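Side-chain contacts in group 3 allergen SMIPP-S YvT004A06 (Sarcoptes scabiei type hominis, PDB 3H7T), which belongs to the inactivated trypsin-family paralogues of the scabies mite, probably lacks the serine endopeptidase activity of its relatives, and binds zinc: residues 12-17 with 189-194; 23-28 with 58-63; 53-58 with 94-99; 84-89 with 218-223; 110-115 with 195-200. All blocks are in the same frame, centred on the assembly; numbering follows the deposited sequence.

Contact 1 of 5, residues 12-17 with 189-194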
# COMPACT_ATOMS: atom_id res chain seq x y z
N GLU A 12 12.97 -2.13 5.36
CA GLU A 12 12.01 -1.39 4.54
C GLU A 12 11.78 -0.00 5.13
O GLU A 12 10.66 0.31 5.54
CB GLU A 12 10.68 -2.14 4.40
CG GLU A 12 10.74 -3.45 3.65
CD GLU A 12 10.96 -4.65 4.56
OE1 GLU A 12 10.49 -4.65 5.72
OE2 GLU A 12 11.60 -5.61 4.09
N PRO A 13 12.84 0.85 5.15
CA PRO A 13 12.80 2.15 5.83
C PRO A 13 11.81 3.15 5.23
O PRO A 13 11.60 4.22 5.81
CB PRO A 13 14.24 2.65 5.70
CG PRO A 13 14.80 1.92 4.51
CD PRO A 13 14.17 0.57 4.57
N TRP A 14 11.22 2.79 4.09
CA TRP A 14 10.19 3.60 3.44
C TRP A 14 8.80 3.36 4.01
O TRP A 14 7.90 4.18 3.82
CB TRP A 14 10.18 3.33 1.92
CG TRP A 14 10.17 1.86 1.57
CD1 TRP A 14 9.08 1.05 1.42
CD2 TRP A 14 11.32 1.04 1.31
NE1 TRP A 14 9.48 -0.22 1.09
CE2 TRP A 14 10.85 -0.26 1.02
CE3 TRP A 14 12.71 1.28 1.30
CZ2 TRP A 14 11.72 -1.32 0.72
CZ3 TRP A 14 13.56 0.22 1.00
CH2 TRP A 14 13.06 -1.07 0.72
N ALA A 15 8.62 2.23 4.70
CA ALA A 15 7.32 1.83 5.22
C ALA A 15 6.88 2.68 6.41
O ALA A 15 7.67 2.97 7.32
CB ALA A 15 7.32 0.35 5.60
N VAL A 16 5.62 3.11 6.37
CA VAL A 16 4.99 3.80 7.48
C VAL A 16 3.63 3.21 7.83
O VAL A 16 3.01 2.49 7.03
CB VAL A 16 4.85 5.33 7.23
CG1 VAL A 16 6.22 5.97 6.98
CG2 VAL A 16 3.89 5.63 6.10
N GLY A 17 3.17 3.53 9.04
CA GLY A 17 1.83 3.19 9.48
C GLY A 17 0.90 4.37 9.30
O GLY A 17 1.30 5.53 9.51
N PRO A 189 3.59 -0.90 0.82
CA PRO A 189 4.43 -0.71 -0.35
C PRO A 189 4.79 -2.04 -1.02
O PRO A 189 4.97 -3.06 -0.33
CB PRO A 189 5.69 -0.04 0.21
CG PRO A 189 5.70 -0.44 1.69
CD PRO A 189 4.26 -0.50 2.08
N ALA A 190 4.87 -2.03 -2.34
CA ALA A 190 5.37 -3.18 -3.08
C ALA A 190 6.54 -2.67 -3.89
O ALA A 190 6.39 -1.75 -4.69
CB ALA A 190 4.29 -3.76 -3.99
N VAL A 191 7.71 -3.26 -3.65
CA VAL A 191 8.98 -2.71 -4.16
C VAL A 191 9.66 -3.63 -5.16
O VAL A 191 9.75 -4.84 -4.96
CB VAL A 191 9.96 -2.37 -2.98
CG1 VAL A 191 11.29 -1.83 -3.51
CG2 VAL A 191 9.35 -1.35 -2.05
N GLN A 192 10.16 -3.04 -6.25
CA GLN A 192 10.92 -3.79 -7.23
C GLN A 192 12.02 -2.87 -7.76
O GLN A 192 11.75 -1.74 -8.19
CB GLN A 192 10.00 -4.28 -8.34
CG GLN A 192 10.41 -5.60 -8.95
CD GLN A 192 9.45 -6.05 -10.03
OE1 GLN A 192 9.11 -5.28 -10.94
NE2 GLN A 192 9.02 -7.31 -9.95
N ASN A 193 13.26 -3.35 -7.71
CA ASN A 193 14.44 -2.60 -8.13
C ASN A 193 14.51 -1.20 -7.50
O ASN A 193 14.62 -0.20 -8.20
CB ASN A 193 14.53 -2.51 -9.65
N GLY A 194 14.42 -1.17 -6.17
CA GLY A 194 14.52 0.06 -5.40
C GLY A 194 13.52 1.16 -5.73
O GLY A 194 13.79 2.34 -5.48
O HOH W 1 8.01 -2.79 0.89

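Contact 2 of 5, residues 23-28 with 58-63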
# COMPACT_ATOMS: atom_id res chain seq x y z
N LYS A 23 -11.02 4.08 12.62
CA LYS A 23 -11.09 3.37 11.35
C LYS A 23 -9.96 2.34 11.24
O LYS A 23 -9.02 2.37 12.05
CB LYS A 23 -11.01 4.38 10.20
CG LYS A 23 -12.22 5.32 10.08
CD LYS A 23 -13.33 4.71 9.24
N PRO A 24 -10.04 1.42 10.25
CA PRO A 24 -9.00 0.40 10.04
C PRO A 24 -7.60 0.98 9.84
O PRO A 24 -7.44 2.03 9.22
CB PRO A 24 -9.46 -0.29 8.75
CG PRO A 24 -10.93 -0.15 8.77
CD PRO A 24 -11.20 1.19 9.37
N PHE A 25 -6.60 0.29 10.39
CA PHE A 25 -5.19 0.60 10.14
C PHE A 25 -4.82 0.30 8.68
O PHE A 25 -5.40 -0.60 8.06
CB PHE A 25 -4.30 -0.24 11.07
CG PHE A 25 -2.82 -0.02 10.89
CD1 PHE A 25 -2.17 1.03 11.53
CD2 PHE A 25 -2.07 -0.88 10.10
CE1 PHE A 25 -0.80 1.23 11.37
CE2 PHE A 25 -0.70 -0.69 9.92
CZ PHE A 25 -0.06 0.37 10.56
N CYS A 26 -3.89 1.09 8.15
CA CYS A 26 -3.29 0.86 6.84
C CYS A 26 -1.79 1.12 6.89
O CYS A 26 -1.30 1.80 7.79
CB CYS A 26 -3.89 1.80 5.81
SG CYS A 26 -5.53 1.33 5.28
N GLY A 27 -1.09 0.57 5.90
CA GLY A 27 0.31 0.89 5.70
C GLY A 27 0.45 2.04 4.71
O GLY A 27 -0.54 2.48 4.10
N GLY A 28 1.67 2.51 4.55
CA GLY A 28 1.98 3.62 3.64
C GLY A 28 3.45 3.57 3.26
O GLY A 28 4.19 2.69 3.71
N SER A 58 9.79 -0.64 13.67
CA SER A 58 9.32 -1.98 13.29
C SER A 58 7.93 -2.30 13.88
O SER A 58 7.25 -3.22 13.43
CB SER A 58 10.31 -3.06 13.75
OG SER A 58 11.60 -2.86 13.21
N TYR A 59 7.54 -1.53 14.89
CA TYR A 59 6.29 -1.75 15.60
C TYR A 59 5.16 -0.93 14.99
O TYR A 59 5.38 0.17 14.48
CB TYR A 59 6.45 -1.45 17.10
CG TYR A 59 7.52 -2.31 17.73
CD1 TYR A 59 7.27 -3.65 18.02
CD2 TYR A 59 8.78 -1.79 18.03
CE1 TYR A 59 8.26 -4.46 18.59
CE2 TYR A 59 9.77 -2.58 18.60
CZ TYR A 59 9.50 -3.91 18.88
OH TYR A 59 10.48 -4.70 19.45
N ARG A 60 3.95 -1.49 15.06
CA ARG A 60 2.79 -0.92 14.38
C ARG A 60 2.37 0.45 14.89
O ARG A 60 1.99 1.32 14.10
CB ARG A 60 1.59 -1.89 14.45
CG ARG A 60 0.43 -1.46 13.56
CD ARG A 60 -0.73 -2.44 13.60
NE ARG A 60 -1.45 -2.50 14.88
CZ ARG A 60 -2.40 -1.65 15.26
NH1 ARG A 60 -2.74 -0.63 14.49
NH2 ARG A 60 -3.01 -1.81 16.44
N THR A 61 2.42 0.63 16.22
CA THR A 61 1.86 1.82 16.85
C THR A 61 2.81 2.52 17.82
O THR A 61 2.49 3.59 18.32
CB THR A 61 0.53 1.51 17.62
OG1 THR A 61 0.78 0.58 18.68
CG2 THR A 61 -0.54 0.95 16.70
N THR A 62 3.96 1.90 18.09
CA THR A 62 4.88 2.39 19.13
C THR A 62 6.33 2.53 18.68
O THR A 62 6.74 1.96 17.66
CB THR A 62 4.87 1.47 20.38
OG1 THR A 62 5.17 0.13 19.98
CG2 THR A 62 3.52 1.51 21.09
N LYS A 63 7.10 3.30 19.46
CA LYS A 63 8.56 3.39 19.34
C LYS A 63 9.10 4.04 18.08
O LYS A 63 10.20 3.73 17.63
CB LYS A 63 9.23 2.03 19.55
CG LYS A 63 9.69 1.79 20.97
CD LYS A 63 9.96 0.34 21.23
CE LYS A 63 10.26 0.13 22.70
NZ LYS A 63 9.76 -1.18 23.16

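Contact 3 of 5, residues 53-58 with 94-99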
# COMPACT_ATOMS: atom_id res chain seq x y z
N ILE A 53 0.67 9.57 10.86
CA ILE A 53 1.69 8.81 10.15
C ILE A 53 2.75 8.37 11.15
O ILE A 53 3.39 9.21 11.79
CB ILE A 53 2.33 9.64 8.99
CG1 ILE A 53 1.30 9.93 7.90
CG2 ILE A 53 3.52 8.91 8.38
CD1 ILE A 53 0.57 11.26 8.09
N HIS A 54 2.93 7.06 11.27
CA HIS A 54 3.88 6.47 12.22
C HIS A 54 5.07 5.92 11.45
O HIS A 54 4.92 5.02 10.63
CB HIS A 54 3.19 5.38 13.06
CG HIS A 54 4.10 4.68 14.03
ND1 HIS A 54 4.60 5.28 15.16
CD2 HIS A 54 4.58 3.41 14.04
CE1 HIS A 54 5.36 4.43 15.82
NE2 HIS A 54 5.37 3.29 15.15
N TYR A 55 6.26 6.48 11.72
CA TYR A 55 7.47 6.15 10.97
C TYR A 55 8.69 5.83 11.85
O TYR A 55 8.73 6.19 13.03
CB TYR A 55 7.80 7.26 9.96
CG TYR A 55 8.29 8.59 10.52
CD1 TYR A 55 9.65 8.81 10.76
CD2 TYR A 55 7.41 9.65 10.75
CE1 TYR A 55 10.11 10.03 11.24
CE2 TYR A 55 7.85 10.87 11.23
CZ TYR A 55 9.21 11.06 11.47
OH TYR A 55 9.67 12.28 11.94
N GLY A 56 9.66 5.14 11.25
CA GLY A 56 10.93 4.82 11.91
C GLY A 56 10.88 3.72 12.95
O GLY A 56 11.77 3.63 13.79
N SER A 57 9.85 2.88 12.90
CA SER A 57 9.71 1.78 13.85
C SER A 57 9.27 0.48 13.18
O SER A 57 8.48 0.51 12.23
CB SER A 57 8.71 2.17 14.95
OG SER A 57 8.57 1.13 15.90
N SER A 58 9.79 -0.64 13.67
CA SER A 58 9.32 -1.98 13.29
C SER A 58 7.93 -2.30 13.88
O SER A 58 7.25 -3.22 13.43
CB SER A 58 10.31 -3.06 13.75
OG SER A 58 11.60 -2.86 13.21
N PRO A 94 7.67 18.09 8.65
CA PRO A 94 8.49 17.21 7.81
C PRO A 94 8.90 15.92 8.51
O PRO A 94 9.14 15.91 9.71
CB PRO A 94 9.73 18.06 7.51
CG PRO A 94 9.28 19.47 7.71
CD PRO A 94 8.32 19.41 8.84
N ILE A 95 8.95 14.84 7.75
CA ILE A 95 9.41 13.55 8.25
C ILE A 95 10.93 13.58 8.36
O ILE A 95 11.62 13.97 7.41
CB ILE A 95 8.95 12.39 7.32
CG1 ILE A 95 7.42 12.35 7.22
CG2 ILE A 95 9.49 11.05 7.81
CD1 ILE A 95 6.88 11.43 6.13
N LYS A 96 11.45 13.19 9.51
CA LYS A 96 12.89 13.20 9.76
C LYS A 96 13.59 11.99 9.14
O LYS A 96 13.74 10.94 9.78
CB LYS A 96 13.19 13.29 11.26
CG LYS A 96 12.87 14.65 11.88
CD LYS A 96 13.29 14.70 13.35
CE LYS A 96 14.79 14.94 13.51
NZ LYS A 96 15.22 14.76 14.93
N LEU A 97 14.01 12.14 7.88
CA LEU A 97 14.75 11.11 7.16
C LEU A 97 16.12 10.91 7.80
O LEU A 97 16.73 11.86 8.29
CB LEU A 97 14.91 11.51 5.69
CG LEU A 97 13.68 11.88 4.86
CD1 LEU A 97 14.11 12.36 3.47
CD2 LEU A 97 12.70 10.72 4.74
N ASP A 98 16.61 9.67 7.80
CA ASP A 98 17.86 9.36 8.48
C ASP A 98 18.70 8.27 7.80
O ASP A 98 19.68 7.80 8.36
CB ASP A 98 17.59 8.99 9.95
CG ASP A 98 16.89 7.65 10.09
OD1 ASP A 98 16.39 7.10 9.08
OD2 ASP A 98 16.82 7.15 11.24
N ASP A 99 18.29 7.87 6.60
CA ASP A 99 18.98 6.81 5.85
C ASP A 99 19.32 5.57 6.70
O ASP A 99 20.38 4.96 6.55
CB ASP A 99 20.23 7.37 5.15
O HOH W 2 8.08 14.36 11.65

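Contact 4 of 5, residues 84-89 with 218-223. With ZN (zinc ion), chain G.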
# COMPACT_ATOMS: atom_id res chain seq x y z
N ASN A 84 -8.52 3.30 -9.05
CA ASN A 84 -7.71 4.45 -8.63
C ASN A 84 -7.56 4.49 -7.11
O ASN A 84 -7.66 5.55 -6.49
CB ASN A 84 -8.32 5.76 -9.14
CG ASN A 84 -8.81 5.65 -10.58
OD1 ASN A 84 -8.12 5.12 -11.45
ND2 ASN A 84 -10.02 6.15 -10.83
N ASN A 85 -7.32 3.32 -6.52
CA ASN A 85 -7.27 3.16 -5.07
C ASN A 85 -5.92 3.59 -4.49
O ASN A 85 -5.13 2.77 -4.02
CB ASN A 85 -7.61 1.70 -4.73
CG ASN A 85 -7.68 1.42 -3.24
OD1 ASN A 85 -7.71 2.33 -2.41
ND2 ASN A 85 -7.70 0.14 -2.89
N TYR A 86 -5.65 4.89 -4.55
CA TYR A 86 -4.49 5.47 -3.88
C TYR A 86 -4.82 6.83 -3.28
O TYR A 86 -5.74 7.52 -3.73
CB TYR A 86 -3.30 5.57 -4.84
CG TYR A 86 -3.52 6.56 -5.98
CD1 TYR A 86 -2.96 7.83 -5.95
CD2 TYR A 86 -4.29 6.21 -7.09
CE1 TYR A 86 -3.16 8.74 -6.99
CE2 TYR A 86 -4.51 7.11 -8.13
CZ TYR A 86 -3.94 8.37 -8.07
OH TYR A 86 -4.14 9.27 -9.09
N ALA A 87 -4.09 7.19 -2.22
CA ALA A 87 -4.19 8.53 -1.67
C ALA A 87 -2.82 9.05 -1.29
O ALA A 87 -1.95 8.28 -0.89
CB ALA A 87 -5.12 8.57 -0.48
N VAL A 88 -2.64 10.36 -1.42
CA VAL A 88 -1.40 10.97 -0.99
C VAL A 88 -1.67 11.85 0.21
O VAL A 88 -2.60 12.67 0.21
CB VAL A 88 -0.69 11.74 -2.12
CG1 VAL A 88 0.55 12.45 -1.59
CG2 VAL A 88 -0.33 10.79 -3.26
N ILE A 89 -0.88 11.64 1.24
CA ILE A 89 -1.02 12.37 2.48
C ILE A 89 0.15 13.34 2.61
O ILE A 89 1.31 12.94 2.48
CB ILE A 89 -1.07 11.41 3.70
CG1 ILE A 89 -2.25 10.44 3.57
CG2 ILE A 89 -1.17 12.20 5.01
CD1 ILE A 89 -2.20 9.23 4.53
N GLY A 218 3.14 2.91 -11.55
CA GLY A 218 3.50 3.38 -12.90
C GLY A 218 2.36 4.04 -13.65
O GLY A 218 2.56 5.08 -14.33
N TYR A 219 1.16 3.47 -13.51
CA TYR A 219 -0.05 3.93 -14.19
C TYR A 219 -0.47 5.33 -13.71
O TYR A 219 -1.15 6.08 -14.42
CB TYR A 219 -1.18 2.92 -13.99
CG TYR A 219 -2.43 3.15 -14.81
CD1 TYR A 219 -2.63 2.48 -16.02
CD2 TYR A 219 -3.42 4.03 -14.37
CE1 TYR A 219 -3.80 2.69 -16.77
CE2 TYR A 219 -4.57 4.26 -15.11
CZ TYR A 219 -4.75 3.59 -16.31
OH TYR A 219 -5.91 3.82 -17.02
N TYR A 220 -0.04 5.68 -12.50
CA TYR A 220 -0.51 6.90 -11.86
C TYR A 220 0.62 7.89 -11.52
O TYR A 220 0.38 8.85 -10.79
CB TYR A 220 -1.30 6.53 -10.59
CG TYR A 220 -2.56 5.73 -10.85
CD1 TYR A 220 -3.74 6.37 -11.24
CD2 TYR A 220 -2.58 4.35 -10.71
CE1 TYR A 220 -4.90 5.65 -11.47
CE2 TYR A 220 -3.75 3.61 -10.93
CZ TYR A 220 -4.90 4.28 -11.32
OH TYR A 220 -6.06 3.59 -11.56
N VAL A 221 1.82 7.66 -12.06
CA VAL A 221 3.01 8.49 -11.73
C VAL A 221 2.83 9.98 -12.06
O VAL A 221 3.33 10.84 -11.33
CB VAL A 221 4.31 7.91 -12.38
CG1 VAL A 221 5.45 8.94 -12.42
CG2 VAL A 221 4.76 6.66 -11.65
N LEU A 222 2.13 10.28 -13.16
CA LEU A 222 1.80 11.65 -13.54
C LEU A 222 0.90 12.30 -12.49
O LEU A 222 1.09 13.46 -12.13
CB LEU A 222 1.09 11.69 -14.89
CG LEU A 222 1.76 11.10 -16.13
CD1 LEU A 222 0.73 10.92 -17.23
CD2 LEU A 222 2.94 11.94 -16.60
N ASP A 223 -0.08 11.54 -12.02
CA ASP A 223 -0.97 12.01 -10.97
C ASP A 223 -0.21 12.25 -9.67
O ASP A 223 -0.41 13.29 -9.02
CB ASP A 223 -2.11 11.03 -10.76
CG ASP A 223 -2.97 10.87 -11.99
OD1 ASP A 223 -3.81 11.75 -12.24
OD2 ASP A 223 -2.78 9.85 -12.71
ZN ZN G . -4.05 9.49 -14.11
O HOH W 3 -3.25 7.89 -14.85

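Contact 5 of 5, residues 110-115 with 195-200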
# COMPACT_ATOMS: atom_id res chain seq x y z
N LEU A 110 7.26 5.79 -16.02
CA LEU A 110 5.87 5.89 -16.47
C LEU A 110 5.35 4.57 -16.99
O LEU A 110 6.01 3.90 -17.79
CB LEU A 110 5.72 6.98 -17.54
CG LEU A 110 4.32 7.13 -18.16
CD1 LEU A 110 3.31 7.71 -17.16
CD2 LEU A 110 4.40 7.99 -19.41
N LEU A 111 4.16 4.21 -16.53
CA LEU A 111 3.46 2.99 -16.93
C LEU A 111 4.22 1.68 -16.65
O LEU A 111 3.94 0.65 -17.26
CB LEU A 111 3.00 3.08 -18.40
CG LEU A 111 1.86 4.07 -18.69
CD1 LEU A 111 1.70 4.25 -20.20
CD2 LEU A 111 0.54 3.62 -18.07
N TYR A 112 5.16 1.72 -15.70
CA TYR A 112 5.84 0.50 -15.27
C TYR A 112 4.82 -0.59 -14.93
O TYR A 112 3.80 -0.33 -14.28
CB TYR A 112 6.75 0.76 -14.06
CG TYR A 112 7.60 -0.43 -13.71
CD1 TYR A 112 8.83 -0.64 -14.33
CD2 TYR A 112 7.16 -1.39 -12.79
CE1 TYR A 112 9.61 -1.75 -14.03
CE2 TYR A 112 7.92 -2.50 -12.49
CZ TYR A 112 9.15 -2.68 -13.10
OH TYR A 112 9.91 -3.78 -12.80
N ASP A 113 5.08 -1.81 -15.40
CA ASP A 113 4.17 -2.93 -15.18
C ASP A 113 4.98 -4.18 -14.85
O ASP A 113 5.64 -4.73 -15.74
CB ASP A 113 3.28 -3.14 -16.42
CG ASP A 113 2.03 -4.00 -16.13
OD1 ASP A 113 1.76 -4.33 -14.95
OD2 ASP A 113 1.31 -4.34 -17.10
N PRO A 114 4.94 -4.63 -13.58
CA PRO A 114 5.78 -5.76 -13.17
C PRO A 114 5.48 -7.00 -13.99
O PRO A 114 4.31 -7.35 -14.21
CB PRO A 114 5.38 -6.00 -11.70
CG PRO A 114 4.61 -4.80 -11.28
CD PRO A 114 4.01 -4.21 -12.51
N GLU A 115 6.54 -7.67 -14.45
CA GLU A 115 6.40 -8.84 -15.32
C GLU A 115 5.94 -10.05 -14.51
O GLU A 115 6.41 -10.24 -13.39
CB GLU A 115 7.72 -9.16 -16.02
CG GLU A 115 8.24 -8.05 -16.92
CD GLU A 115 9.21 -8.57 -17.97
N THR A 195 12.38 0.79 -6.32
CA THR A 195 11.32 1.76 -6.59
C THR A 195 9.96 1.21 -6.14
O THR A 195 9.80 0.00 -6.03
CB THR A 195 11.25 2.18 -8.08
OG1 THR A 195 10.59 1.18 -8.85
CG2 THR A 195 12.65 2.46 -8.66
N LEU A 196 9.02 2.10 -5.88
CA LEU A 196 7.67 1.72 -5.45
C LEU A 196 6.77 1.36 -6.64
O LEU A 196 6.19 2.24 -7.27
CB LEU A 196 7.04 2.86 -4.64
CG LEU A 196 5.70 2.55 -3.98
CD1 LEU A 196 5.91 1.63 -2.78
CD2 LEU A 196 5.02 3.83 -3.57
N VAL A 197 6.63 0.07 -6.93
CA VAL A 197 5.86 -0.35 -8.12
C VAL A 197 4.38 -0.60 -7.83
O VAL A 197 3.55 -0.60 -8.75
CB VAL A 197 6.49 -1.56 -8.85
CG1 VAL A 197 7.93 -1.25 -9.25
CG2 VAL A 197 6.44 -2.82 -8.00
N GLY A 198 4.06 -0.84 -6.56
CA GLY A 198 2.70 -1.11 -6.16
C GLY A 198 2.32 -0.57 -4.80
O GLY A 198 3.18 -0.29 -3.95
N VAL A 199 1.02 -0.39 -4.61
CA VAL A 199 0.45 -0.05 -3.31
C VAL A 199 -0.69 -1.02 -3.04
O VAL A 199 -1.67 -1.05 -3.79
CB VAL A 199 -0.07 1.42 -3.26
CG1 VAL A 199 -0.74 1.71 -1.91
CG2 VAL A 199 1.07 2.42 -3.52
N ALA A 200 -0.57 -1.80 -1.96
CA ALA A 200 -1.55 -2.85 -1.69
C ALA A 200 -2.99 -2.37 -1.56
O ALA A 200 -3.26 -1.33 -0.95
CB ALA A 200 -1.15 -3.67 -0.44
O HOH W 4 4.14 0.29 -11.29

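Contact 1 of 5, residues 12-17 with 189-194
P189 meets W14 at the indole's edge: its CG lies near the ring plane, 3.7 Å from W14 CD1, and P189 CB follows at 3.8 Å from the same atom. A compact, rigid pyrrolidine suits this place, because it also reaches A15, whose methyl CB is 4.3 Å from P189 CG. The carbonyl of P189 turns toward a bridging water, which donates to P189 O at 3.3 Å and accepts from W14 NE1 at 3.0 Å. That water sits in the indole plane, so the indole N-H has its acceptor. A190 directs its methyl away, in the alternation of a strand. V191 faces W14 again, and its branch CG2 comes in obliquely, 3.3 Å from W14 NE1 and 3.6 Å from W14 CE2. What carries the indole across is a type I turn from E12 to A15 together with a chi1 of 48°, which sets W14 CG between its own backbone N and carbonyl carbon; E12 CA lies over one ring face, toward its rim. Aliphatic and aromatic groups packed where the turn into strand 15-20 and that strand's first residue meet strand 189-192 are typical of the two-barrel interface of a trypsin-like fold.

Contact 2 of 5, residues 23-28 with 58-63
A cation-pi contact combined with a CH-pi contact joins F25, next to C26, to R60 in the loop that follows strand 51-55. The methylene R60 CG is the atom that stands over the face of the phenyl ring, 3.8 Å from the F25 centroid and 20° off the normal, displaced toward the rim, where F25 CZ is 3.5 Å away. The two side chains run past each other in opposite directions, and the arginine chain bends at chi3 (69°). This bend brings its charged end back along the ring, with R60 NH1 3.4 Å from F25 CD1. The guanidinium does not lie flat on the phenyl; the planes are 82° apart and F25 CD1 sits at the guanidinium edge. With R60 CZ 5.0 Å from the F25 centroid, the cation-pi component is off-centre. F25 immediately precedes C26, whose disulfide to C42 is a hallmark of trypsin-like first barrels, and the contact thus binds the 58-63 loop to the rim of that barrel. Arginine suits a partly exposed place because its aliphatic part can cover a buried ring while its polar end stays near the surface. W125 and Y135 also touch R60, and the hydroxyl of Y135 hydrogen-bonds to F25 N. One guanidinium face is covered within the loop by T61 CG2, 3.4 Å above the plane.

Contact 3 of 5, residues 53-58 with 94-99
One face of the Y55 ring is covered by a methyl of I95: CG2 stands 3.5 Å from the ring centroid and only 6° off the normal, a nearly centred CH-pi contact. K96 comes to the ring obliquely, with its backbone N directed at the phenol oxygen. Y55 ends strand 51-55, the strand that neighbours 15-20 in closing the six-stranded first barrel of this trypsin-like fold, while 94-99 belongs to the long loop after strand 87-91. The ring therefore reaches from the barrel to the connection that leads on to the second half of the molecule.

Because Y55 holds CG between the backbone N and the carbonyl carbon (chi1 70°), the phenol leaves the strand directly toward that loop. I95 meets it with the gamma branch that lies anti to its own N, and V16, V67 and T102 also touch Y55. A beta-branched residue is apt here, since one methyl can fill a ring face while the other branch packs separately. Tyrosine suits the place because its hydroxyl can meet the loop's backbone while its ring packs on I95: K96 N donates to Y55 OH over 3.1 Å, and at 174° the bond is almost straight. K96 is the centre of an inverse gamma turn, closed by a weak bond from L97 N to I95 O. Its side chain meets Y55 at the phenol oxygen, K96 CB lying 3.7 Å from Y55 OH. The same phenol oxygen is gripped a second time by a water, 2.6 Å from Y55 OH, which donates a 2.7 Å bond to P94 O.

Contact 4 of 5, residues 84-89 with 218-223
The ring of Y220 is held between two other tyrosines: Y86 CE2 lies 3.3 Å above one face, toward the rim, and Y219 CD2 covers the centre of the opposite face. Y220 occupies the N-cap position of helix 221-228, the C-terminal helix that in trypsin-like folds packs back on the first barrel, here beside strand 87-91. Y86 and Y220 form neither a stack nor an edge-to-face pair, for their planes meet at 46° with centroids 4.8 Å apart. A chi1 of 66° sets Y86 CG between its backbone N and carbonyl carbon and directs the ring at Y220.

At its far end Y220 finds N84. Y220 OH donates a short bond of 2.6 Å to N84 OD1, in the carbonyl plane and on a lone pair, with a C=O...O angle of 137°. N84 ND2 is occupied by R76 O, which helps fix the rotation of the amide. Y166 OH bonds to both Y220 OH and N84 N, so these buried polar atoms satisfy one another. N85, next in the chain, hydrogen-bonds through ND2 to Q41; judged by sequence, Y86 probably takes the place of the triad aspartate and Q41 that of the histidine, consistent with an inactivated paralogue.

Y86 also reaches the helix, its OH 3.2 Å from D223 CB. A carboxylate oxygen is a good zinc ligand, and D223, partly exposed on the helix, binds a zinc ion through OD2 at 1.9 Å. A water, also 1.9 Å from the zinc, donates a 2.8 Å bond to Y219 O.

Contact 5 of 5, residues 110-115 with 195-200
V197 receives Y112 on one branch and P114 on the other. Its methyl CG1 is 3.5 Å from Y112 CE2 and 3.6 Å from Y112 CD2, approaching the ring obliquely, while CG2 lies more loosely, 4.2 Å from P114 CG. A forked valine matches two separate apolar neighbours. Chi1 of -57° turns the fork so that CG1 lies beside the backbone N and CG2 between the N and the carbonyl carbon. A water in the plane of the Y112 ring, at its edge, links the two backbones: it donates to V197 O at 2.8 Å and to Y112 O at 3.1 Å.

Further out, the hydroxyl of Y112 is hydrogen-bonded to Q192, which gives the tyrosine a polar hold beyond its apolar side. D113, whose CB points away, forms a salt bridge with R149. V197 itself is displaced by a classic beta bulge, since V197 and G198 both face A190. The 110-115 loop, part of the long connection between the two barrels of the trypsin-like fold, lies against strand 195-200 of the second sheet, which pairs with strand 189-192 on one side and strand 212-216 on the other.

From the N terminus, residues 12-17 open contact 1, whose loop closes only at 189-194 and joins the first barrel to the second sheet. Within that span contact 2 runs from 23-28 to 58-63 and contact 3 from 53-58 to 94-99; these two cross, sharing S58, and tie the barrel to a loop of its own and to the connection toward the second sheet. Contact 4 starts at 84-89, crossing contacts 3 and 1, and closes last, at 218-223, fastening the C-terminal helix to the first barrel. Contact 5, from 110-115 to 195-200, falls wholly within the span of contact 4 but crosses contact 1, binding the connecting segment to the second sheet.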